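L-ornithine N(5)-monooxygenase (PDB 3S5W) catalyses the FAD- and NADPH-dependent hydroxylation of L-ornithine to N(5)-hydroxy-L-ornithine, the first step in making hydroxamate siderophores such as pyoverdin. Local coordinates at residues L62-Q67 and V167-A172; W135-F140 and S144-E149. All coordinates share one frame; numbering follows the deposited sequence.

Contact 1. Residues L62-Q67 and V167-A172; sequences LFLDKQ and VISRNA. With FAD (flavin-adenine dinucleotide), chain C.
With CG beside the backbone N (chi1 -48°) and CD1 anti to CA, L64 carries its CD1 methyl across to strand 161-171. There CD1 meets the side chains of V167 and S169. S169 turns its OG in between its own backbone N and carbonyl carbon (chi1 65°), and the hydroxyl comes to 3.9 Å from L64 CD1. L64 CD1 also lies 4.4 Å from V167 CG1, a looser apolar touch. The contact is small and buried, with 82 Å² of surface covered in all. The S169 hydroxyl, though beside a leucine methyl, is hydrogen-bonded to E148 OE1. R179 of strand 176-181 packs against both L64 and S169.

Past L64 the chain turns to the cofactor. The D65 carboxylate takes one ribose hydroxyl on each oxygen: FAD O2B lies 2.7 Å from D65 OD1, and FAD O3B lies 2.7 Å from D65 OD2. D65 OD1 also accepts from Q67 N at 2.9 Å through its anti lone pair, which closes an Asx turn. D65 OD2 has a further bond to F38 N. These bonds probably hold the carboxylate fixed in rotation. Q67 NE2 adds a bond of 3.1 Å to FAD O3B, while Q67 OE1 is held by R71 N. The extended K66 chain lies flat over one face of the adenine, K66 CD 3.9 Å from FAD C5A. An acidic residue at the end of the second parallel strand, gripping the adenosine ribose, is characteristic of the Rossmann-type FAD-binding fold.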
ATOM      1  N   LEU A  62      17.051   6.510  12.190  1.00 31.99           N
ATOM      2  CA  LEU A  62      17.227   6.265  10.753  1.00 31.44           C
ATOM      3  C   LEU A  62      16.031   5.530  10.147  1.00 30.03           C
ATOM      4  O   LEU A  62      15.495   4.596  10.750  1.00 29.53           O
ATOM      5  CB  LEU A  62      18.469   5.418  10.458  1.00 31.82           C
ATOM      6  CG  LEU A  62      19.877   5.978  10.682  1.00 33.93           C
ATOM      7  CD1 LEU A  62      20.878   4.884  10.303  1.00 36.28           C
ATOM      8  CD2 LEU A  62      20.112   7.207   9.852  1.00 33.73           C
ATOM      9  N   PHE A  63      15.656   5.923   8.934  1.00 28.37           N
ATOM     10  CA  PHE A  63      14.660   5.161   8.180  1.00 27.14           C
ATOM     11  C   PHE A  63      15.274   4.719   6.891  1.00 26.52           C
ATOM     12  O   PHE A  63      15.736   5.553   6.132  1.00 27.70           O
ATOM     13  CB  PHE A  63      13.417   6.018   7.909  1.00 27.33           C
ATOM     14  CG  PHE A  63      12.727   6.463   9.152  1.00 26.38           C
ATOM     15  CD1 PHE A  63      11.805   5.618   9.801  1.00 25.74           C
ATOM     16  CD2 PHE A  63      13.009   7.715   9.702  1.00 26.28           C
ATOM     17  CE1 PHE A  63      11.192   6.029  10.973  1.00 26.10           C
ATOM     18  CE2 PHE A  63      12.373   8.132  10.853  1.00 26.37           C
ATOM     19  CZ  PHE A  63      11.475   7.293  11.496  1.00 25.02           C
ATOM     20  N   LEU A  64      15.286   3.414   6.647  1.00 26.10           N
ATOM     21  CA  LEU A  64      15.909   2.839   5.456  1.00 27.31           C
ATOM     22  C   LEU A  64      14.870   2.473   4.412  1.00 27.10           C
ATOM     23  O   LEU A  64      13.868   1.829   4.746  1.00 28.24           O
ATOM     24  CB  LEU A  64      16.716   1.576   5.821  1.00 27.74           C
ATOM     25  CG  LEU A  64      17.693   1.599   7.012  1.00 31.88           C
ATOM     26  CD1 LEU A  64      18.543   0.314   7.025  1.00 33.79           C
ATOM     27  CD2 LEU A  64      18.569   2.832   7.079  1.00 34.22           C
ATOM     28  N   ASP A  65      15.075   2.895   3.172  1.00 26.20           N
ATOM     29  CA  ASP A  65      14.160   2.522   2.118  1.00 26.21           C
ATOM     30  C   ASP A  65      14.916   1.968   0.942  1.00 25.20           C
ATOM     31  O   ASP A  65      15.884   2.565   0.478  1.00 25.29           O
ATOM     32  CB  ASP A  65      13.271   3.705   1.678  1.00 25.58           C
ATOM     33  CG  ASP A  65      12.000   3.241   0.955  1.00 26.24           C
ATOM     34  OD1 ASP A  65      12.084   2.798  -0.220  1.00 25.94           O
ATOM     35  OD2 ASP A  65      10.908   3.300   1.566  1.00 26.15           O
ATOM     36  N   LYS A  66      14.431   0.847   0.449  1.00 24.69           N
ATOM     37  CA  LYS A  66      15.048   0.168  -0.677  1.00 25.83           C
ATOM     38  C   LYS A  66      15.009   0.953  -1.986  1.00 25.98           C
ATOM     39  O   LYS A  66      15.813   0.686  -2.870  1.00 25.29           O
ATOM     40  CB  LYS A  66      14.511  -1.255  -0.846  1.00 25.60           C
ATOM     41  CG  LYS A  66      13.068  -1.366  -1.305  1.00 28.42           C
ATOM     42  CD  LYS A  66      12.642  -2.841  -1.406  1.00 31.08           C
ATOM     43  CE  LYS A  66      11.235  -2.954  -1.983  1.00 34.70           C
ATOM     44  NZ  LYS A  66      10.845  -4.389  -2.139  1.00 32.66           N
ATOM     45  N   GLN A  67      14.074   1.900  -2.128  1.00 25.07           N
ATOM     46  CA  GLN A  67      14.015   2.678  -3.386  1.00 25.20           C
ATOM     47  C   GLN A  67      15.184   3.650  -3.442  1.00 26.08           C
ATOM     48  O   GLN A  67      15.465   4.335  -2.448  1.00 25.18           O
ATOM     49  CB  GLN A  67      12.709   3.468  -3.507  1.00 24.89           C
ATOM     50  CG  GLN A  67      11.446   2.603  -3.487  1.00 25.32           C
ATOM     51  CD  GLN A  67      10.212   3.462  -3.767  1.00 26.23           C
ATOM     52  OE1 GLN A  67      10.137   4.126  -4.801  1.00 25.02           O
ATOM     53  NE2 GLN A  67       9.289   3.496  -2.832  1.00 26.47           N
ATOM     54  N   VAL A 167      20.547  -4.618  12.560  1.00 32.71           N
ATOM     55  CA  VAL A 167      19.793  -4.455  11.326  1.00 31.86           C
ATOM     56  C   VAL A 167      20.754  -4.639  10.162  1.00 31.81           C
ATOM     57  O   VAL A 167      21.709  -3.873  10.021  1.00 32.48           O
ATOM     58  CB  VAL A 167      19.088  -3.051  11.266  1.00 32.51           C
ATOM     59  CG1 VAL A 167      18.287  -2.892   9.958  1.00 30.65           C
ATOM     60  CG2 VAL A 167      18.212  -2.810  12.512  1.00 30.58           C
ATOM     61  N   ILE A 168      20.499  -5.648   9.337  1.00 31.64           N
ATOM     62  CA  ILE A 168      21.356  -5.978   8.217  1.00 31.93           C
ATOM     63  C   ILE A 168      20.710  -5.487   6.919  1.00 31.87           C
ATOM     64  O   ILE A 168      19.614  -5.906   6.574  1.00 30.71           O
ATOM     65  CB  ILE A 168      21.608  -7.536   8.101  1.00 32.07           C
ATOM     66  CG1 ILE A 168      22.436  -8.093   9.274  1.00 34.22           C
ATOM     67  CG2 ILE A 168      22.383  -7.839   6.824  1.00 32.74           C
ATOM     68  CD1 ILE A 168      21.784  -8.124  10.602  1.00 37.17           C
ATOM     69  N   SER A 169      21.401  -4.623   6.199  1.00 31.57           N
ATOM     70  CA  SER A 169      20.889  -4.116   4.937  1.00 32.84           C
ATOM     71  C   SER A 169      21.913  -4.254   3.803  1.00 33.76           C
ATOM     72  O   SER A 169      23.116  -4.491   4.049  1.00 32.85           O
ATOM     73  CB  SER A 169      20.406  -2.659   5.096  1.00 32.26           C
ATOM     74  OG  SER A 169      21.468  -1.762   5.396  1.00 32.54           O
ATOM     75  N   ARG A 170      21.434  -4.114   2.572  1.00 33.92           N
ATOM     76  CA  ARG A 170      22.264  -4.180   1.391  1.00 36.24           C
ATOM     77  C   ARG A 170      21.993  -2.894   0.607  1.00 36.66           C
ATOM     78  O   ARG A 170      20.828  -2.498   0.459  1.00 36.73           O
ATOM     79  CB  ARG A 170      21.902  -5.422   0.560  1.00 37.08           C
ATOM     80  CG  ARG A 170      22.720  -5.565  -0.751  1.00 41.94           C
ATOM     81  CD  ARG A 170      22.497  -6.898  -1.493  1.00 47.79           C
ATOM     82  NE  ARG A 170      21.127  -7.069  -1.980  1.00 52.47           N
ATOM     83  CZ  ARG A 170      20.326  -8.087  -1.654  1.00 54.40           C
ATOM     84  NH1 ARG A 170      20.749  -9.057  -0.841  1.00 55.29           N
ATOM     85  NH2 ARG A 170      19.096  -8.146  -2.151  1.00 54.35           N
ATOM     86  N   ASN A 171      23.036  -2.206   0.154  1.00 36.45           N
ATOM     87  CA  ASN A 171      22.815  -1.042  -0.707  1.00 37.49           C
ATOM     88  C   ASN A 171      22.733  -1.429  -2.192  1.00 38.72           C
ATOM     89  O   ASN A 171      22.822  -2.617  -2.544  1.00 37.37           O
ATOM     90  CB  ASN A 171      23.777   0.135  -0.415  1.00 36.91           C
ATOM     91  CG  ASN A 171      25.230  -0.154  -0.818  1.00 36.75           C
ATOM     92  OD1 ASN A 171      25.509  -1.018  -1.659  1.00 33.07           O
ATOM     93  ND2 ASN A 171      26.155   0.558  -0.193  1.00 36.44           N
ATOM     94  N   ALA A 172      22.530  -0.432  -3.048  1.00 40.97           N
ATOM     95  CA  ALA A 172      22.255  -0.693  -4.465  1.00 43.17           C
ATOM     96  C   ALA A 172      23.508  -1.249  -5.174  1.00 44.15           C
ATOM     97  O   ALA A 172      23.403  -2.095  -6.073  1.00 44.33           O
ATOM     98  CB  ALA A 172      21.700   0.573  -5.153  1.00 43.56           C
TER
HETATM   99  PA  FAD C 450       4.292   1.900   1.669  1.00 23.63           P
HETATM  100  O1A FAD C 450       4.001   0.683   0.876  1.00 19.77           O
HETATM  101  O2A FAD C 450       3.775   3.218   1.067  1.00 19.53           O
HETATM  102  O5B FAD C 450       5.897   2.051   1.876  1.00 23.66           O
HETATM  103  C5B FAD C 450       6.657   0.917   2.220  1.00 21.39           C
HETATM  104  C4B FAD C 450       8.091   1.310   1.910  1.00 23.22           C
HETATM  105  O4B FAD C 450       8.916   0.268   2.357  1.00 26.67           O
HETATM  106  C3B FAD C 450       8.308   1.422   0.404  1.00 23.62           C
HETATM  107  O3B FAD C 450       8.778   2.716   0.082  1.00 24.22           O
HETATM  108  C2B FAD C 450       9.342   0.335   0.083  1.00 24.49           C
HETATM  109  O2B FAD C 450      10.344   0.790  -0.820  1.00 27.34           O
HETATM  110  C1B FAD C 450       9.970   0.095   1.422  1.00 25.52           C
HETATM  111  N9A FAD C 450      10.454  -1.261   1.663  1.00 27.25           N
HETATM  112  C8A FAD C 450       9.766  -2.461   1.514  1.00 30.44           C
HETATM  113  N7A FAD C 450      10.593  -3.464   1.935  1.00 29.15           N
HETATM  114  C5A FAD C 450      11.757  -2.903   2.361  1.00 28.77           C
HETATM  115  C6A FAD C 450      12.926  -3.454   2.884  1.00 30.58           C
HETATM  116  N6A FAD C 450      12.960  -4.738   3.275  1.00 28.73           N
HETATM  117  N1A FAD C 450      13.968  -2.592   3.221  1.00 28.54           N
HETATM  118  C2A FAD C 450      13.874  -1.223   3.071  1.00 27.82           C
HETATM  119  N3A FAD C 450      12.708  -0.671   2.552  1.00 25.41           N
HETATM  120  C4A FAD C 450      11.676  -1.511   2.205  1.00 28.24           C
HETATM  121  N1  FAD C 450      -4.274   4.652   0.709  1.00 22.48           N
HETATM  122  C2  FAD C 450      -5.110   5.750   0.870  1.00 25.26           C
HETATM  123  O2  FAD C 450      -5.451   6.106   1.986  1.00 23.60           O
HETATM  124  N3  FAD C 450      -5.570   6.452  -0.225  1.00 25.57           N
HETATM  125  C4  FAD C 450      -5.206   6.100  -1.501  1.00 28.10           C
HETATM  126  O4  FAD C 450      -5.607   6.790  -2.454  1.00 26.10           O
HETATM  127  C4X FAD C 450      -4.372   4.979  -1.676  1.00 25.20           C
HETATM  128  N5  FAD C 450      -4.001   4.585  -2.953  1.00 26.11           N
HETATM  129  C5X FAD C 450      -3.190   3.475  -3.124  1.00 27.52           C
HETATM  130  C6  FAD C 450      -2.825   3.087  -4.422  1.00 29.83           C
HETATM  131  C7  FAD C 450      -2.014   1.979  -4.626  1.00 29.86           C
HETATM  132  C7M FAD C 450      -1.671   1.616  -6.050  1.00 32.40           C
HETATM  133  C8  FAD C 450      -1.589   1.237  -3.530  1.00 28.19           C
HETATM  134  C8M FAD C 450      -0.708   0.030  -3.675  1.00 31.03           C
HETATM  135  C9  FAD C 450      -1.944   1.613  -2.239  1.00 26.97           C
HETATM  136  C9A FAD C 450      -2.734   2.748  -2.014  1.00 26.84           C
HETATM  137  N10 FAD C 450      -3.105   3.141  -0.722  1.00 23.80           N
HETATM  138  C10 FAD C 450      -3.937   4.244  -0.564  1.00 24.18           C
HETATM  139  C1' FAD C 450      -2.701   2.371   0.496  1.00 23.37           C
HETATM  140  C2' FAD C 450      -1.214   2.518   0.881  1.00 23.22           C
HETATM  141  O2' FAD C 450      -0.919   1.300   1.572  1.00 24.65           O
HETATM  142  C3' FAD C 450      -1.039   3.710   1.811  1.00 24.06           C
HETATM  143  O3' FAD C 450      -1.497   4.936   1.206  1.00 23.72           O
HETATM  144  C4' FAD C 450       0.448   3.924   2.193  1.00 22.97           C
HETATM  145  O4' FAD C 450       1.243   3.900   1.013  1.00 23.37           O
HETATM  146  C5' FAD C 450       0.984   2.952   3.276  1.00 23.29           C
HETATM  147  O5' FAD C 450       2.196   3.498   3.761  1.00 26.29           O
HETATM  148  P   FAD C 450       3.405   2.590   4.340  1.00 24.11           P
HETATM  149  O1P FAD C 450       4.542   3.553   4.578  1.00 22.80           O
HETATM  150  O2P FAD C 450       2.857   1.833   5.519  1.00 20.51           O
HETATM  151  O3P FAD C 450       3.736   1.598   3.135  1.00 21.18           O

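Contact 2. Residues W135-F140 and S144-E149; sequences WVASHF and SRYGEE. With FAD (flavin-adenine dinucleotide), chain C; PO4 (phosphate ion), chain D.
Y146 lays its hydroxyl against the methyl of A137 of helix 126-137. Its OH sits 3.6 Å from A137 CB. Y70 and F38 also touch the Y146 side chain. Next to it the chain is tied back by polar atoms. S144 N gives a weak bond to F140 O at 2.9 Å, bent to 125°. A water bridges the segments: it donates to A137 O at 2.7 Å and lies 2.8 Å from S144 OG.

Nearby, W135 O accepts from S138 OG and H139 ND1, which come from opposite faces of its carbonyl plane. A137 to F140 form a type I turn.

R145 bends at chi2 (-75°), and its guanidinium meets a phosphate edge-on. R145 NE lies 2.7 Å from O4 and R145 NH2 2.8 Å from O1 of the ion, which probably comes from the crystallisation liquor. R179 NE also bonds the ion. R145 NH1 bonds S144 O from above its carbonyl plane and also bonds E142 O. Further on, E148 O and E149 pass close to the FAD adenine. The connection delivers strand 144-146 parallel to 61-65, which itself pairs with 30-36: the 3-2-1 strand order of a Rossmann-type FAD-binding fold.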
ATOM      1  N   TRP A 135       8.236  15.855  -1.124  1.00 24.90           N
ATOM      2  CA  TRP A 135       8.555  17.154  -0.548  1.00 25.33           C
ATOM      3  C   TRP A 135       8.671  17.058   0.981  1.00 25.51           C
ATOM      4  O   TRP A 135       9.634  17.559   1.549  1.00 26.01           O
ATOM      5  CB  TRP A 135       7.534  18.212  -0.965  1.00 24.95           C
ATOM      6  CG  TRP A 135       7.742  19.553  -0.297  1.00 25.50           C
ATOM      7  CD1 TRP A 135       8.654  20.521  -0.648  1.00 27.86           C
ATOM      8  CD2 TRP A 135       7.022  20.065   0.832  1.00 27.49           C
ATOM      9  NE1 TRP A 135       8.539  21.601   0.191  1.00 26.12           N
ATOM     10  CE2 TRP A 135       7.545  21.353   1.108  1.00 28.50           C
ATOM     11  CE3 TRP A 135       5.984  19.556   1.644  1.00 24.43           C
ATOM     12  CZ2 TRP A 135       7.066  22.144   2.169  1.00 30.09           C
ATOM     13  CZ3 TRP A 135       5.503  20.336   2.690  1.00 28.92           C
ATOM     14  CH2 TRP A 135       6.035  21.624   2.939  1.00 29.07           C
ATOM     15  N   VAL A 136       7.725  16.383   1.639  1.00 24.51           N
ATOM     16  CA  VAL A 136       7.793  16.224   3.087  1.00 24.55           C
ATOM     17  C   VAL A 136       9.083  15.450   3.466  1.00 25.72           C
ATOM     18  O   VAL A 136       9.793  15.887   4.361  1.00 25.46           O
ATOM     19  CB  VAL A 136       6.563  15.522   3.674  1.00 24.78           C
ATOM     20  CG1 VAL A 136       6.741  15.227   5.181  1.00 25.74           C
ATOM     21  CG2 VAL A 136       5.297  16.423   3.505  1.00 24.30           C
ATOM     22  N   ALA A 137       9.319  14.308   2.810  1.00 25.68           N
ATOM     23  CA  ALA A 137      10.457  13.418   3.111  1.00 26.68           C
ATOM     24  C   ALA A 137      11.811  14.138   2.956  1.00 27.42           C
ATOM     25  O   ALA A 137      12.723  13.860   3.722  1.00 28.50           O
ATOM     26  CB  ALA A 137      10.418  12.154   2.222  1.00 25.66           C
ATOM     27  N   SER A 138      11.915  15.058   1.994  1.00 28.04           N
ATOM     28  CA  SER A 138      13.112  15.881   1.772  1.00 29.32           C
ATOM     29  C   SER A 138      13.475  16.786   2.963  1.00 30.31           C
ATOM     30  O   SER A 138      14.547  17.395   2.953  1.00 31.08           O
ATOM     31  CB  SER A 138      12.982  16.738   0.495  1.00 29.78           C
ATOM     32  OG  SER A 138      12.217  17.901   0.778  1.00 29.15           O
ATOM     33  N   HIS A 139      12.601  16.894   3.973  1.00 30.15           N
ATOM     34  CA  HIS A 139      12.952  17.583   5.233  1.00 30.46           C
ATOM     35  C   HIS A 139      13.613  16.665   6.262  1.00 30.45           C
ATOM     36  O   HIS A 139      13.947  17.110   7.368  1.00 29.50           O
ATOM     37  CB  HIS A 139      11.725  18.253   5.865  1.00 31.41           C
ATOM     38  CG  HIS A 139      11.187  19.386   5.057  1.00 33.02           C
ATOM     39  ND1 HIS A 139      10.402  19.192   3.940  1.00 36.70           N
ATOM     40  CD2 HIS A 139      11.343  20.726   5.187  1.00 36.54           C
ATOM     41  CE1 HIS A 139      10.101  20.367   3.414  1.00 38.40           C
ATOM     42  NE2 HIS A 139      10.650  21.313   4.158  1.00 38.69           N
ATOM     43  N   PHE A 140      13.799  15.389   5.899  1.00 30.01           N
ATOM     44  CA  PHE A 140      14.305  14.370   6.848  1.00 30.83           C
ATOM     45  C   PHE A 140      15.536  13.641   6.303  1.00 31.54           C
ATOM     46  O   PHE A 140      15.788  12.473   6.629  1.00 31.61           O
ATOM     47  CB  PHE A 140      13.175  13.401   7.275  1.00 29.64           C
ATOM     48  CG  PHE A 140      12.087  14.088   8.010  1.00 28.94           C
ATOM     49  CD1 PHE A 140      11.029  14.679   7.317  1.00 27.77           C
ATOM     50  CD2 PHE A 140      12.139  14.209   9.392  1.00 27.46           C
ATOM     51  CE1 PHE A 140      10.032  15.394   7.998  1.00 26.13           C
ATOM     52  CE2 PHE A 140      11.147  14.909  10.073  1.00 26.12           C
ATOM     53  CZ  PHE A 140      10.091  15.488   9.373  1.00 28.33           C
ATOM     54  N   SER A 144      16.985   9.819   6.710  1.00 31.95           N
ATOM     55  CA  SER A 144      16.625   8.810   5.724  1.00 30.72           C
ATOM     56  C   SER A 144      17.867   8.208   5.061  1.00 30.21           C
ATOM     57  O   SER A 144      18.869   8.896   4.892  1.00 29.65           O
ATOM     58  CB  SER A 144      15.696   9.420   4.679  1.00 30.22           C
ATOM     59  OG  SER A 144      16.378  10.428   3.959  1.00 30.67           O
ATOM     60  N   ARG A 145      17.798   6.929   4.708  1.00 29.25           N
ATOM     61  CA  ARG A 145      18.811   6.296   3.880  1.00 29.48           C
ATOM     62  C   ARG A 145      18.114   5.592   2.747  1.00 29.34           C
ATOM     63  O   ARG A 145      17.532   4.528   2.957  1.00 29.49           O
ATOM     64  CB  ARG A 145      19.640   5.292   4.700  1.00 29.89           C
ATOM     65  CG  ARG A 145      20.349   5.920   5.904  1.00 30.47           C
ATOM     66  CD  ARG A 145      21.568   6.741   5.460  1.00 34.52           C
ATOM     67  NE  ARG A 145      22.282   7.262   6.617  1.00 35.74           N
ATOM     68  CZ  ARG A 145      22.046   8.435   7.218  1.00 39.69           C
ATOM     69  NH1 ARG A 145      21.092   9.269   6.782  1.00 37.90           N
ATOM     70  NH2 ARG A 145      22.778   8.781   8.276  1.00 36.99           N
ATOM     71  N   TYR A 146      18.179   6.171   1.553  1.00 29.83           N
ATOM     72  CA  TYR A 146      17.632   5.525   0.348  1.00 29.94           C
ATOM     73  C   TYR A 146      18.574   4.535  -0.310  1.00 30.67           C
ATOM     74  O   TYR A 146      19.788   4.564  -0.055  1.00 31.00           O
ATOM     75  CB  TYR A 146      17.177   6.561  -0.662  1.00 29.69           C
ATOM     76  CG  TYR A 146      16.028   7.403  -0.145  1.00 29.45           C
ATOM     77  CD1 TYR A 146      14.720   6.865  -0.059  1.00 28.65           C
ATOM     78  CD2 TYR A 146      16.243   8.714   0.283  1.00 27.24           C
ATOM     79  CE1 TYR A 146      13.653   7.639   0.429  1.00 28.40           C
ATOM     80  CE2 TYR A 146      15.175   9.506   0.771  1.00 28.72           C
ATOM     81  CZ  TYR A 146      13.896   8.959   0.840  1.00 28.68           C
ATOM     82  OH  TYR A 146      12.878   9.744   1.306  1.00 27.17           O
ATOM     83  N   GLY A 147      18.010   3.666  -1.149  1.00 29.97           N
ATOM     84  CA  GLY A 147      18.742   2.584  -1.805  1.00 31.10           C
ATOM     85  C   GLY A 147      19.283   1.506  -0.857  1.00 31.75           C
ATOM     86  O   GLY A 147      20.315   0.904  -1.143  1.00 33.13           O
ATOM     87  N   GLU A 148      18.608   1.276   0.268  1.00 31.20           N
ATOM     88  CA  GLU A 148      19.022   0.276   1.243  1.00 31.28           C
ATOM     89  C   GLU A 148      17.861  -0.648   1.550  1.00 31.73           C
ATOM     90  O   GLU A 148      16.842  -0.204   2.114  1.00 31.41           O
ATOM     91  CB  GLU A 148      19.473   0.942   2.538  1.00 31.36           C
ATOM     92  CG  GLU A 148      20.781   1.739   2.428  1.00 34.93           C
ATOM     93  CD  GLU A 148      21.504   1.854   3.759  1.00 37.45           C
ATOM     94  OE1 GLU A 148      21.391   0.918   4.580  1.00 40.70           O
ATOM     95  OE2 GLU A 148      22.176   2.879   3.994  1.00 39.64           O
ATOM     96  N   GLU A 149      18.018  -1.916   1.178  1.00 31.14           N
ATOM     97  CA  GLU A 149      17.035  -2.949   1.485  1.00 31.57           C
ATOM     98  C   GLU A 149      17.434  -3.660   2.771  1.00 31.72           C
ATOM     99  O   GLU A 149      18.550  -4.211   2.846  1.00 30.81           O
ATOM    100  CB  GLU A 149      16.931  -3.943   0.327  1.00 31.60           C
ATOM    101  CG  GLU A 149      15.942  -5.083   0.585  1.00 34.70           C
ATOM    102  CD  GLU A 149      15.840  -6.081  -0.547  1.00 40.69           C
ATOM    103  OE1 GLU A 149      16.611  -5.998  -1.524  1.00 43.40           O
ATOM    104  OE2 GLU A 149      14.983  -6.982  -0.449  1.00 42.74           O
TER
HETATM  105  PA  FAD C 450       4.292   1.900   1.669  1.00 23.63           P
HETATM  106  O1A FAD C 450       4.001   0.683   0.876  1.00 19.77           O
HETATM  107  O2A FAD C 450       3.775   3.218   1.067  1.00 19.53           O
HETATM  108  O5B FAD C 450       5.897   2.051   1.876  1.00 23.66           O
HETATM  109  C5B FAD C 450       6.657   0.917   2.220  1.00 21.39           C
HETATM  110  C4B FAD C 450       8.091   1.310   1.910  1.00 23.22           C
HETATM  111  O4B FAD C 450       8.916   0.268   2.357  1.00 26.67           O
HETATM  112  C3B FAD C 450       8.308   1.422   0.404  1.00 23.62           C
HETATM  113  O3B FAD C 450       8.778   2.716   0.082  1.00 24.22           O
HETATM  114  C2B FAD C 450       9.342   0.335   0.083  1.00 24.49           C
HETATM  115  O2B FAD C 450      10.344   0.790  -0.820  1.00 27.34           O
HETATM  116  C1B FAD C 450       9.970   0.095   1.422  1.00 25.52           C
HETATM  117  N9A FAD C 450      10.454  -1.261   1.663  1.00 27.25           N
HETATM  118  C8A FAD C 450       9.766  -2.461   1.514  1.00 30.44           C
HETATM  119  N7A FAD C 450      10.593  -3.464   1.935  1.00 29.15           N
HETATM  120  C5A FAD C 450      11.757  -2.903   2.361  1.00 28.77           C
HETATM  121  C6A FAD C 450      12.926  -3.454   2.884  1.00 30.58           C
HETATM  122  N6A FAD C 450      12.960  -4.738   3.275  1.00 28.73           N
HETATM  123  N1A FAD C 450      13.968  -2.592   3.221  1.00 28.54           N
HETATM  124  C2A FAD C 450      13.874  -1.223   3.071  1.00 27.82           C
HETATM  125  N3A FAD C 450      12.708  -0.671   2.552  1.00 25.41           N
HETATM  126  C4A FAD C 450      11.676  -1.511   2.205  1.00 28.24           C
HETATM  127  N1  FAD C 450      -4.274   4.652   0.709  1.00 22.48           N
HETATM  128  C2  FAD C 450      -5.110   5.750   0.870  1.00 25.26           C
HETATM  129  O2  FAD C 450      -5.451   6.106   1.986  1.00 23.60           O
HETATM  130  N3  FAD C 450      -5.570   6.452  -0.225  1.00 25.57           N
HETATM  131  C4  FAD C 450      -5.206   6.100  -1.501  1.00 28.10           C
HETATM  132  O4  FAD C 450      -5.607   6.790  -2.454  1.00 26.10           O
HETATM  133  C4X FAD C 450      -4.372   4.979  -1.676  1.00 25.20           C
HETATM  134  N5  FAD C 450      -4.001   4.585  -2.953  1.00 26.11           N
HETATM  135  C5X FAD C 450      -3.190   3.475  -3.124  1.00 27.52           C
HETATM  136  C6  FAD C 450      -2.825   3.087  -4.422  1.00 29.83           C
HETATM  137  C7  FAD C 450      -2.014   1.979  -4.626  1.00 29.86           C
HETATM  138  C7M FAD C 450      -1.671   1.616  -6.050  1.00 32.40           C
HETATM  139  C8  FAD C 450      -1.589   1.237  -3.530  1.00 28.19           C
HETATM  140  C8M FAD C 450      -0.708   0.030  -3.675  1.00 31.03           C
HETATM  141  C9  FAD C 450      -1.944   1.613  -2.239  1.00 26.97           C
HETATM  142  C9A FAD C 450      -2.734   2.748  -2.014  1.00 26.84           C
HETATM  143  N10 FAD C 450      -3.105   3.141  -0.722  1.00 23.80           N
HETATM  144  C10 FAD C 450      -3.937   4.244  -0.564  1.00 24.18           C
HETATM  145  C1' FAD C 450      -2.701   2.371   0.496  1.00 23.37           C
HETATM  146  C2' FAD C 450      -1.214   2.518   0.881  1.00 23.22           C
HETATM  147  O2' FAD C 450      -0.919   1.300   1.572  1.00 24.65           O
HETATM  148  C3' FAD C 450      -1.039   3.710   1.811  1.00 24.06           C
HETATM  149  O3' FAD C 450      -1.497   4.936   1.206  1.00 23.72           O
HETATM  150  C4' FAD C 450       0.448   3.924   2.193  1.00 22.97           C
HETATM  151  O4' FAD C 450       1.243   3.900   1.013  1.00 23.37           O
HETATM  152  C5' FAD C 450       0.984   2.952   3.276  1.00 23.29           C
HETATM  153  O5' FAD C 450       2.196   3.498   3.761  1.00 26.29           O
HETATM  154  P   FAD C 450       3.405   2.590   4.340  1.00 24.11           P
HETATM  155  O1P FAD C 450       4.542   3.553   4.578  1.00 22.80           O
HETATM  156  O2P FAD C 450       2.857   1.833   5.519  1.00 20.51           O
HETATM  157  O3P FAD C 450       3.736   1.598   3.135  1.00 21.18           O
HETATM  158  P   PO4 D 444      25.043   5.800   8.594  1.00 53.64           P
HETATM  159  O1  PO4 D 444      24.506   6.949   9.418  1.00 51.76           O
HETATM  160  O2  PO4 D 444      24.806   4.536   9.390  1.00 51.76           O
HETATM  161  O3  PO4 D 444      26.519   6.034   8.346  1.00 53.57           O
HETATM  162  O4  PO4 D 444      24.374   5.699   7.236  1.00 50.73           O
HETATM  163  O   HOH W   1      14.805  12.372   2.786  1.00 33.24           O

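In the fold
Both contacts lie on the same side of the chain's centre and reach one sheet, that of the FAD domain. All three touching residues of contact 1 are buried. In contact 2 Y146 is partly exposed, as is R145, which binds a phosphate. Contact 2 is nested in the loop that contact 1 closes. The two share neighbours in the sheet: F63 O meets R145 N at 2.9 Å where strands 61-65 and 144-146 run parallel, and strands 148-158 and 161-171 pair antiparallel. Contact 1 joins strand to strand by side chains, and its polar work goes to the ribose. Contact 2 ties the chain from helix 126-137 onward to strand 144-146 through a weak backbone bond, a water and a tyrosine.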